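PDB 3T3W: enoyl-CoA hydratase, which probably catalyses the hydration of enoyl-CoA in lipid metabolism, and here carries a bound zinc ion. Local coordinates for residues 100-105 and 250-255; 104-109 and 161-166; 93-98 and 258-263. All coordinates share one frame; numbering follows the deposited sequence.

Interaction 1: residues 100-105 and 250-255. With ZN (zinc ion), chain T.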
loop_
_atom_site.group_PDB
_atom_site.type_symbol
_atom_site.label_atom_id
_atom_site.label_comp_id
_atom_site.label_asym_id
_atom_site.label_seq_id
_atom_site.Cartn_x
_atom_site.Cartn_y
_atom_site.Cartn_z
ATOM N N ALA F 100 -18.593 10.396 16.835
ATOM C CA ALA F 100 -18.272 9.535 17.939
ATOM C C ALA F 100 -19.218 8.342 17.972
ATOM O O ALA F 100 -18.774 7.188 18.130
ATOM C CB ALA F 100 -18.357 10.307 19.261
ATOM N N HIS F 101 -20.525 8.584 17.882
ATOM C CA HIS F 101 -21.461 7.477 18.038
ATOM C C HIS F 101 -21.405 6.508 16.856
ATOM O O HIS F 101 -21.472 5.276 17.037
ATOM C CB HIS F 101 -22.846 8.039 18.285
ATOM C CG HIS F 101 -23.070 8.460 19.714
ATOM N ND1 HIS F 101 -22.821 9.717 20.157
ATOM C CD2 HIS F 101 -23.446 7.722 20.826
ATOM C CE1 HIS F 101 -23.081 9.771 21.494
ATOM N NE2 HIS F 101 -23.471 8.572 21.889
ATOM N N GLU F 102 -21.262 7.026 15.649
ATOM C CA GLU F 102 -21.194 6.150 14.477
ATOM C C GLU F 102 -19.859 5.403 14.467
ATOM O O GLU F 102 -19.793 4.239 14.023
ATOM C CB GLU F 102 -21.354 6.960 13.189
ATOM C CG GLU F 102 -22.764 7.548 13.008
ATOM C CD GLU F 102 -23.125 7.844 11.556
ATOM O OE1 GLU F 102 -24.371 7.927 11.275
ATOM O OE2 GLU F 102 -22.211 7.978 10.695
ATOM N N SER F 103 -18.796 6.032 14.959
ATOM C CA SER F 103 -17.507 5.341 14.966
ATOM C C SER F 103 -17.556 4.097 15.856
ATOM O O SER F 103 -16.876 3.103 15.572
ATOM C CB SER F 103 -16.304 6.240 15.292
ATOM O OG SER F 103 -16.298 6.600 16.634
ATOM N N ARG F 104 -18.348 4.142 16.913
ATOM C CA ARG F 104 -18.471 3.033 17.837
ATOM C C ARG F 104 -19.427 1.967 17.298
ATOM O O ARG F 104 -19.040 0.815 17.035
ATOM C CB ARG F 104 -18.949 3.543 19.205
ATOM C CG ARG F 104 -19.150 2.436 20.238
ATOM C CD ARG F 104 -19.867 2.939 21.493
ATOM N NE ARG F 104 -20.349 1.808 22.305
ATOM C CZ ARG F 104 -21.187 1.911 23.333
ATOM N NH1 ARG F 104 -21.660 3.107 23.698
ATOM N NH2 ARG F 104 -21.558 0.816 24.009
ATOM N N ARG F 105 -20.683 2.319 17.104
ATOM C CA ARG F 105 -21.673 1.246 16.838
ATOM C C ARG F 105 -21.776 0.783 15.382
ATOM O O ARG F 105 -22.303 -0.297 15.122
ATOM C CB ARG F 105 -23.049 1.654 17.329
ATOM C CG ARG F 105 -23.095 1.784 18.835
ATOM C CD ARG F 105 -24.550 1.939 19.265
ATOM N NE ARG F 105 -24.747 1.813 20.697
ATOM C CZ ARG F 105 -24.787 2.810 21.567
ATOM N NH1 ARG F 105 -24.589 4.068 21.173
ATOM N NH2 ARG F 105 -25.079 2.542 22.849
ATOM N N ASP F 250 -14.375 8.752 7.100
ATOM C CA ASP F 250 -14.302 10.201 7.074
ATOM C C ASP F 250 -15.061 10.818 5.876
ATOM O O ASP F 250 -15.714 11.859 6.038
ATOM C CB ASP F 250 -12.855 10.713 7.118
ATOM C CG ASP F 250 -12.175 10.322 8.426
ATOM O OD1 ASP F 250 -12.717 10.761 9.496
ATOM O OD2 ASP F 250 -11.175 9.535 8.390
ATOM N N ILE F 251 -14.980 10.189 4.710
ATOM C CA ILE F 251 -15.782 10.650 3.550
ATOM C C ILE F 251 -17.299 10.654 3.909
ATOM O O ILE F 251 -18.026 11.616 3.644
ATOM C CB ILE F 251 -15.467 9.796 2.311
ATOM C CG1 ILE F 251 -14.016 10.015 1.870
ATOM C CG2 ILE F 251 -16.493 10.050 1.162
ATOM C CD1 ILE F 251 -13.445 9.007 0.860
ATOM N N HIS F 252 -17.759 9.564 4.508
ATOM C CA HIS F 252 -19.129 9.436 4.984
ATOM C C HIS F 252 -19.472 10.571 5.935
ATOM O O HIS F 252 -20.521 11.226 5.792
ATOM C CB HIS F 252 -19.296 8.071 5.602
ATOM C CG HIS F 252 -20.660 7.846 6.211
ATOM N ND1 HIS F 252 -21.622 7.128 5.588
ATOM C CD2 HIS F 252 -21.197 8.262 7.430
ATOM C CE1 HIS F 252 -22.737 7.112 6.360
ATOM N NE2 HIS F 252 -22.491 7.813 7.479
ATOM N N GLN F 253 -18.579 10.870 6.857
ATOM C CA GLN F 253 -18.813 11.937 7.813
ATOM C C GLN F 253 -18.870 13.334 7.174
ATOM O O GLN F 253 -19.568 14.225 7.675
ATOM C CB GLN F 253 -17.788 11.855 8.959
ATOM C CG GLN F 253 -17.936 10.607 9.823
ATOM C CD GLN F 253 -19.273 10.492 10.522
ATOM O OE1 GLN F 253 -19.869 11.493 10.891
ATOM N NE2 GLN F 253 -19.782 9.275 10.651
ATOM N N THR F 254 -18.146 13.567 6.079
ATOM C CA THR F 254 -18.297 14.859 5.383
ATOM C C THR F 254 -19.737 14.999 4.843
ATOM O O THR F 254 -20.213 16.132 4.631
ATOM C CB THR F 254 -17.292 15.102 4.219
ATOM O OG1 THR F 254 -17.552 14.193 3.120
ATOM C CG2 THR F 254 -15.850 14.986 4.739
ATOM N N GLY F 255 -20.405 13.872 4.591
ATOM C CA GLY F 255 -21.822 13.905 4.167
ATOM C C GLY F 255 -22.700 14.423 5.253
ATOM O O GLY F 255 -23.560 15.324 5.057
HETATM ZN ZN ZN T . -23.678 7.963 9.170
HETATM O O HOH W 1 -25.487 7.669 8.118
#
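His252 and Gln253 of helix 241-263 both come to one oxygen of Glu102 on helix 95-115. One meets it through a shared zinc ion, the other by a hydrogen bond. The nearest CA atoms, those of Glu102 and Gln253, are 9.1 Å apart, and the contact is made by side-chain ends.

Along the second helix His252 comes first. Its ring carbon CG lies anti to the backbone N (chi1 177°), which turns the ring toward Glu102. His252 NE2 binds the zinc at 2.1 Å. The other ring nitrogen, ND1, is hydrogen-bonded to the carbonyl of Gly161, and this fixes the rotation of the ring. Glu102 OE2 sits near the ring plane at its edge, 3.2 Å from His252 NE2. The two atoms meet as fellow ligands and not as a hydrogen-bonded pair.

Gln253 follows. Its chain bends at chi2 (-61°), which brings the amide end nearer to Glu102. Gln253 NE2 donates to Glu102 OE2 at 2.8 Å. The bond is bent, and it meets the oxygen on its anti side, somewhat out of the carboxylate plane. Amide and carboxylate planes stand almost perpendicular, 84° apart.

Glu102 holds the zinc with both oxygens, Glu102 OE1 at 2.2 Å and Glu102 OE2 at 2.1 Å. Glu163, His256 and a water complete the site, which has six ligand atoms. Gln253 is thus a second-shell residue that steadies Glu102. Carboxylates, histidines and water are common zinc ligands, and the metal probably offsets the negative charge gathered here.

Interaction 2: residues 104-109 and 161-166. With ZN (zinc ion), chain T.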
loop_
_atom_site.group_PDB
_atom_site.type_symbol
_atom_site.label_atom_id
_atom_site.label_comp_id
_atom_site.label_asym_id
_atom_site.label_seq_id
_atom_site.Cartn_x
_atom_site.Cartn_y
_atom_site.Cartn_z
ATOM N N ARG F 104 -18.348 4.142 16.913
ATOM C CA ARG F 104 -18.471 3.033 17.837
ATOM C C ARG F 104 -19.427 1.967 17.298
ATOM O O ARG F 104 -19.040 0.815 17.035
ATOM C CB ARG F 104 -18.949 3.543 19.205
ATOM C CG ARG F 104 -19.150 2.436 20.238
ATOM C CD ARG F 104 -19.867 2.939 21.493
ATOM N NE ARG F 104 -20.349 1.808 22.305
ATOM C CZ ARG F 104 -21.187 1.911 23.333
ATOM N NH1 ARG F 104 -21.660 3.107 23.698
ATOM N NH2 ARG F 104 -21.558 0.816 24.009
ATOM N N ARG F 105 -20.683 2.319 17.104
ATOM C CA ARG F 105 -21.673 1.246 16.838
ATOM C C ARG F 105 -21.776 0.783 15.382
ATOM O O ARG F 105 -22.303 -0.297 15.122
ATOM C CB ARG F 105 -23.049 1.654 17.329
ATOM C CG ARG F 105 -23.095 1.784 18.835
ATOM C CD ARG F 105 -24.550 1.939 19.265
ATOM N NE ARG F 105 -24.747 1.813 20.697
ATOM C CZ ARG F 105 -24.787 2.810 21.567
ATOM N NH1 ARG F 105 -24.589 4.068 21.173
ATOM N NH2 ARG F 105 -25.079 2.542 22.849
ATOM N N TYR F 106 -21.288 1.589 14.447
ATOM C CA TYR F 106 -21.310 1.217 13.070
ATOM C C TYR F 106 -19.903 0.673 12.727
ATOM O O TYR F 106 -19.709 -0.556 12.583
ATOM C CB TYR F 106 -21.787 2.386 12.210
ATOM C CG TYR F 106 -23.203 2.883 12.554
ATOM C CD1 TYR F 106 -24.131 2.026 13.153
ATOM C CD2 TYR F 106 -23.623 4.178 12.222
ATOM C CE1 TYR F 106 -25.404 2.473 13.438
ATOM C CE2 TYR F 106 -24.904 4.620 12.493
ATOM C CZ TYR F 106 -25.784 3.758 13.113
ATOM O OH TYR F 106 -27.081 4.160 13.397
ATOM N N LEU F 107 -18.903 1.528 12.750
ATOM C CA LEU F 107 -17.571 1.131 12.261
ATOM C C LEU F 107 -16.845 0.120 13.163
ATOM O O LEU F 107 -16.420 -0.958 12.695
ATOM C CB LEU F 107 -16.707 2.371 12.082
ATOM C CG LEU F 107 -15.375 2.162 11.352
ATOM C CD1 LEU F 107 -15.634 1.716 9.934
ATOM C CD2 LEU F 107 -14.566 3.445 11.352
ATOM N N GLU F 108 -16.671 0.456 14.443
ATOM C CA GLU F 108 -15.891 -0.378 15.360
ATOM C C GLU F 108 -16.570 -1.750 15.574
ATOM O O GLU F 108 -15.904 -2.793 15.563
ATOM C CB GLU F 108 -15.682 0.333 16.710
ATOM C CG GLU F 108 -14.894 -0.432 17.773
ATOM C CD GLU F 108 -14.959 0.219 19.157
ATOM O OE1 GLU F 108 -14.893 1.475 19.233
ATOM O OE2 GLU F 108 -15.109 -0.538 20.166
ATOM N N TYR F 109 -17.896 -1.756 15.728
ATOM C CA TYR F 109 -18.613 -3.010 15.911
ATOM C C TYR F 109 -18.433 -3.904 14.700
ATOM O O TYR F 109 -18.126 -5.065 14.843
ATOM C CB TYR F 109 -20.094 -2.743 16.120
ATOM C CG TYR F 109 -20.539 -2.358 17.537
ATOM C CD1 TYR F 109 -19.636 -2.035 18.551
ATOM C CD2 TYR F 109 -21.904 -2.274 17.840
ATOM C CE1 TYR F 109 -20.072 -1.658 19.831
ATOM C CE2 TYR F 109 -22.340 -1.902 19.124
ATOM C CZ TYR F 109 -21.438 -1.589 20.106
ATOM O OH TYR F 109 -21.883 -1.191 21.388
ATOM N N GLY F 161 -22.688 6.647 0.576
ATOM C CA GLY F 161 -22.628 5.241 0.969
ATOM C C GLY F 161 -22.573 5.128 2.487
ATOM O O GLY F 161 -22.200 6.095 3.197
ATOM N N VAL F 162 -22.883 3.947 2.998
ATOM C CA VAL F 162 -22.860 3.718 4.469
ATOM C C VAL F 162 -21.440 3.762 5.043
ATOM O O VAL F 162 -20.416 3.865 4.307
ATOM C CB VAL F 162 -23.558 2.393 4.839
ATOM C CG1 VAL F 162 -25.071 2.484 4.496
ATOM C CG2 VAL F 162 -22.895 1.207 4.116
ATOM N N GLU F 163 -21.389 3.668 6.375
ATOM C CA GLU F 163 -20.187 4.002 7.145
ATOM C C GLU F 163 -19.026 3.044 6.961
ATOM O O GLU F 163 -17.868 3.430 7.184
ATOM C CB GLU F 163 -20.571 3.980 8.638
ATOM C CG GLU F 163 -21.487 5.118 9.085
ATOM C CD GLU F 163 -23.001 4.935 8.838
ATOM O OE1 GLU F 163 -23.418 3.947 8.190
ATOM O OE2 GLU F 163 -23.762 5.844 9.265
ATOM N N TYR F 164 -19.319 1.803 6.585
ATOM C CA TYR F 164 -18.358 0.718 6.437
ATOM C C TYR F 164 -18.383 0.383 4.952
ATOM O O TYR F 164 -19.331 -0.258 4.445
ATOM C CB TYR F 164 -18.811 -0.470 7.275
ATOM C CG TYR F 164 -17.959 -1.732 7.299
ATOM C CD1 TYR F 164 -17.096 -1.987 8.357
ATOM C CD2 TYR F 164 -18.101 -2.732 6.345
ATOM C CE1 TYR F 164 -16.341 -3.163 8.431
ATOM C CE2 TYR F 164 -17.394 -3.934 6.435
ATOM C CZ TYR F 164 -16.511 -4.148 7.496
ATOM O OH TYR F 164 -15.803 -5.328 7.629
ATOM N N HIS F 165 -17.383 0.877 4.247
ATOM C CA HIS F 165 -17.368 0.805 2.794
ATOM C C HIS F 165 -16.842 -0.544 2.308
ATOM O O HIS F 165 -15.720 -0.670 1.836
ATOM C CB HIS F 165 -16.580 1.975 2.170
ATOM C CG HIS F 165 -16.733 2.054 0.671
ATOM N ND1 HIS F 165 -17.749 2.747 0.083
ATOM C CD2 HIS F 165 -16.064 1.395 -0.353
ATOM C CE1 HIS F 165 -17.668 2.572 -1.252
ATOM N NE2 HIS F 165 -16.651 1.743 -1.515
ATOM N N GLY F 166 -17.710 -1.544 2.357
ATOM C CA GLY F 166 -17.453 -2.845 1.754
ATOM C C GLY F 166 -17.693 -2.836 0.242
ATOM O O GLY F 166 -17.263 -3.742 -0.456
HETATM ZN ZN ZN T . -23.678 7.963 9.170
HETATM O O HOH W 1 -25.487 7.669 8.118
#
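Glu163 OE2 is a zinc ligand at 2.1 Å, and the same oxygen lies against the ring of Tyr106. Glu102, His252, His256 and a water hold the metal with it. The carboxylate of Glu163 binds by this one oxygen, since Glu163 OE1 stays 4.1 Å from the zinc. The Glu163 chain bends at chi2 (83°), which sets the carboxylate beside Tyr106.

Tyr106 comes from helix 95-115, where the backbone makes a wider pi-type turn. The CD2 and CE2 atoms of its ring do the touching. Tyr106 CD2 is 3.4 Å from Glu163 OE2, and CE2 is only slightly farther away. Ring and carboxylate planes are 54° apart, and no hydrogen bond links the two residues. The Tyr106 ring also stacks on the ring of His81.

One residue on, Leu107 packs on the loop that carries Glu163. Leu107 CD1 lies 3.9 Å from Glu163 O and 4.3 Å from Tyr164 CD1. The backbones are close at this point, with the CA atoms of Leu107 and Tyr164 5.9 Å apart. Leu107 also touches Phe249 of helix 241-263, and Tyr164 packs on Leu134 of helix 133-136.

The contact therefore joins an apolar patch to a charged metal ligand. Tyr106 CD2 and CE2, with their C-H groups, come obliquely to Glu163 OE2. The zinc probably supplies most of the compensation for its negative charge.

Interaction 3: residues 93-98 and 258-263; sequences LTLEFI and NAMSVS
Met260 of helix 241-263 reaches across to the start of helix 95-115 and touches Leu93, Thr94, Leu95 and Ile98. Its sulfur and methyl carry the contact, and no hydrogen bond crosses it.

The first two torsions send the Met260 chain straight out from its helix. CG is anti to the carbonyl carbon (chi1 -63°), and the chain runs on extended to the sulfur. It then bends at chi3 (92°), which turns CE toward Leu93. Ile98 CD1 touches both ends of this bend, 3.5 Å from Met260 SD and 3.8 Å from Met260 CE. The two side chains reach toward each other tip to tip. Leu95 lies by the sulfur, with Met260 SD 4.3 Å from Leu95 CB. Leu93 lies by the methyl. Met260 CE rests 3.8 Å from Leu93 CG, where the chains cross at about a right angle, and Met260 CE lies 3.3 Å from Leu93 O.

Ile98 reaches the sulfur through its longer branch, which is extended at chi2 (152°). Its other branch, CG2, faces Gln253. The Thr94 side chain starts away from helix 241-263, and Thr94 is the N-cap of helix 95-115. Thr94 OG1 accepts a hydrogen bond from Phe97 N at 3.3 Å.

In this crotonase-like chain of a six-chain assembly, the contact packs the first turn of helix 95-115 against the last turns of helix 241-263. Pro266, beyond the end of that helix, covers Leu93 and Ile98. A second subunit lies alongside, where its Ser261 and Asn258 are hydrogen-bonded to the backbone N of Leu95 and Glu96. The place thus belongs both to the packing of two helices and to a subunit interface.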
loop_
_atom_site.group_PDB
_atom_site.type_symbol
_atom_site.label_atom_id
_atom_site.label_comp_id
_atom_site.label_asym_id
_atom_site.label_seq_id
_atom_site.Cartn_x
_atom_site.Cartn_y
_atom_site.Cartn_z
ATOM N N LEU F 93 -26.925 19.560 18.363
ATOM C CA LEU F 93 -26.351 18.388 17.693
ATOM C C LEU F 93 -25.132 18.802 16.879
ATOM O O LEU F 93 -25.223 19.719 16.068
ATOM C CB LEU F 93 -27.366 17.749 16.765
ATOM C CG LEU F 93 -26.934 16.482 16.049
ATOM C CD1 LEU F 93 -26.508 15.442 17.078
ATOM C CD2 LEU F 93 -28.084 15.985 15.189
ATOM N N THR F 94 -24.006 18.110 17.081
ATOM C CA THR F 94 -22.742 18.505 16.474
ATOM C C THR F 94 -22.194 17.339 15.652
ATOM O O THR F 94 -22.510 16.163 15.917
ATOM C CB THR F 94 -21.687 18.893 17.535
ATOM O OG1 THR F 94 -21.364 17.735 18.336
ATOM C CG2 THR F 94 -22.170 20.124 18.415
ATOM N N LEU F 95 -21.356 17.626 14.665
ATOM C CA LEU F 95 -20.730 16.545 13.933
ATOM C C LEU F 95 -19.876 15.669 14.858
ATOM O O LEU F 95 -19.773 14.467 14.632
ATOM C CB LEU F 95 -19.909 17.039 12.728
ATOM C CG LEU F 95 -19.368 15.962 11.796
ATOM C CD1 LEU F 95 -20.459 15.059 11.187
ATOM C CD2 LEU F 95 -18.563 16.584 10.659
ATOM N N GLU F 96 -19.239 16.259 15.869
ATOM C CA GLU F 96 -18.410 15.480 16.803
ATOM C C GLU F 96 -19.218 14.333 17.445
ATOM O O GLU F 96 -18.740 13.193 17.598
ATOM C CB GLU F 96 -17.820 16.414 17.871
ATOM C CG GLU F 96 -17.190 15.705 19.070
ATOM C CD GLU F 96 -16.653 16.624 20.165
ATOM O OE1 GLU F 96 -17.102 17.767 20.314
ATOM O OE2 GLU F 96 -15.771 16.155 20.918
ATOM N N PHE F 97 -20.445 14.652 17.816
ATOM C CA PHE F 97 -21.355 13.720 18.469
ATOM C C PHE F 97 -21.742 12.589 17.518
ATOM O O PHE F 97 -21.670 11.411 17.876
ATOM C CB PHE F 97 -22.587 14.482 18.989
ATOM C CG PHE F 97 -23.603 13.598 19.671
ATOM C CD1 PHE F 97 -23.599 13.469 21.050
ATOM C CD2 PHE F 97 -24.573 12.954 18.934
ATOM C CE1 PHE F 97 -24.558 12.686 21.705
ATOM C CE2 PHE F 97 -25.522 12.135 19.567
ATOM C CZ PHE F 97 -25.507 12.007 20.953
ATOM N N ILE F 98 -22.109 12.938 16.281
ATOM C CA ILE F 98 -22.474 11.940 15.276
ATOM C C ILE F 98 -21.257 11.055 14.948
ATOM O O ILE F 98 -21.360 9.827 14.885
ATOM C CB ILE F 98 -22.982 12.584 13.964
ATOM C CG1 ILE F 98 -24.315 13.305 14.202
ATOM C CG2 ILE F 98 -23.162 11.518 12.893
ATOM C CD1 ILE F 98 -24.503 14.440 13.238
ATOM N N ASN F 258 -22.041 18.093 5.699
ATOM C CA ASN F 258 -22.740 18.922 4.740
ATOM C C ASN F 258 -24.248 18.998 4.980
ATOM O O ASN F 258 -24.860 20.088 4.886
ATOM C CB ASN F 258 -22.493 18.450 3.325
ATOM C CG ASN F 258 -23.025 19.418 2.294
ATOM O OD1 ASN F 258 -22.638 20.566 2.285
ATOM N ND2 ASN F 258 -23.915 18.945 1.416
ATOM N N ALA F 259 -24.863 17.873 5.292
ATOM C CA ALA F 259 -26.327 17.817 5.539
ATOM C C ALA F 259 -26.692 18.729 6.698
ATOM O O ALA F 259 -27.692 19.474 6.640
ATOM C CB ALA F 259 -26.757 16.390 5.836
ATOM N N MET F 260 -25.842 18.740 7.731
ATOM C CA MET F 260 -26.068 19.641 8.888
ATOM C C MET F 260 -25.914 21.110 8.506
ATOM O O MET F 260 -26.704 21.970 8.968
ATOM C CB MET F 260 -25.143 19.316 10.048
ATOM C CG MET F 260 -25.360 17.936 10.608
ATOM S SD MET F 260 -24.113 17.582 11.863
ATOM C CE MET F 260 -25.119 18.190 13.198
ATOM N N SER F 261 -24.941 21.421 7.645
ATOM C CA SER F 261 -24.730 22.803 7.208
ATOM C C SER F 261 -25.892 23.295 6.361
ATOM O O SER F 261 -26.153 24.505 6.347
ATOM C CB SER F 261 -23.400 22.990 6.449
ATOM O OG SER F 261 -23.431 22.459 5.132
ATOM N N VAL F 262 -26.594 22.378 5.690
ATOM C CA VAL F 262 -27.721 22.726 4.810
ATOM C C VAL F 262 -29.022 22.880 5.615
ATOM O O VAL F 262 -29.747 23.854 5.408
ATOM C CB VAL F 262 -27.949 21.682 3.688
ATOM C CG1 VAL F 262 -29.289 21.917 2.988
ATOM C CG2 VAL F 262 -26.805 21.682 2.656
ATOM N N SER F 263 -29.278 21.948 6.547
ATOM C CA SER F 263 -30.582 21.818 7.261
ATOM C C SER F 263 -30.535 21.762 8.788
ATOM O O SER F 263 -31.591 21.814 9.429
ATOM C CB SER F 263 -31.255 20.506 6.839
ATOM O OG SER F 263 -30.494 19.391 7.317
#

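All three contacts use helix 95-115. Interactions 1 and 3 pair it with helix 241-263, and interaction 2 pairs it with the loop 161-166. Interactions 1 and 2 share the zinc ion and its water, and their centres lie about 8 Å apart. They also touch directly: the fellow ligands His252 NE2 and Glu163 OE2 are 2.9 Å apart. Interaction 3 lies farther toward the C-terminal end of the second helix. Its centre is about 11 Å from that of interaction 1. Gln253 connects these two, with Gln253 OE1 3.6 Å from Leu95 CD1. Interactions 2 and 3 do not touch; their nearest atoms are about 7 Å apart. The Ile98 side chain still comes within about 5 Å of the zinc.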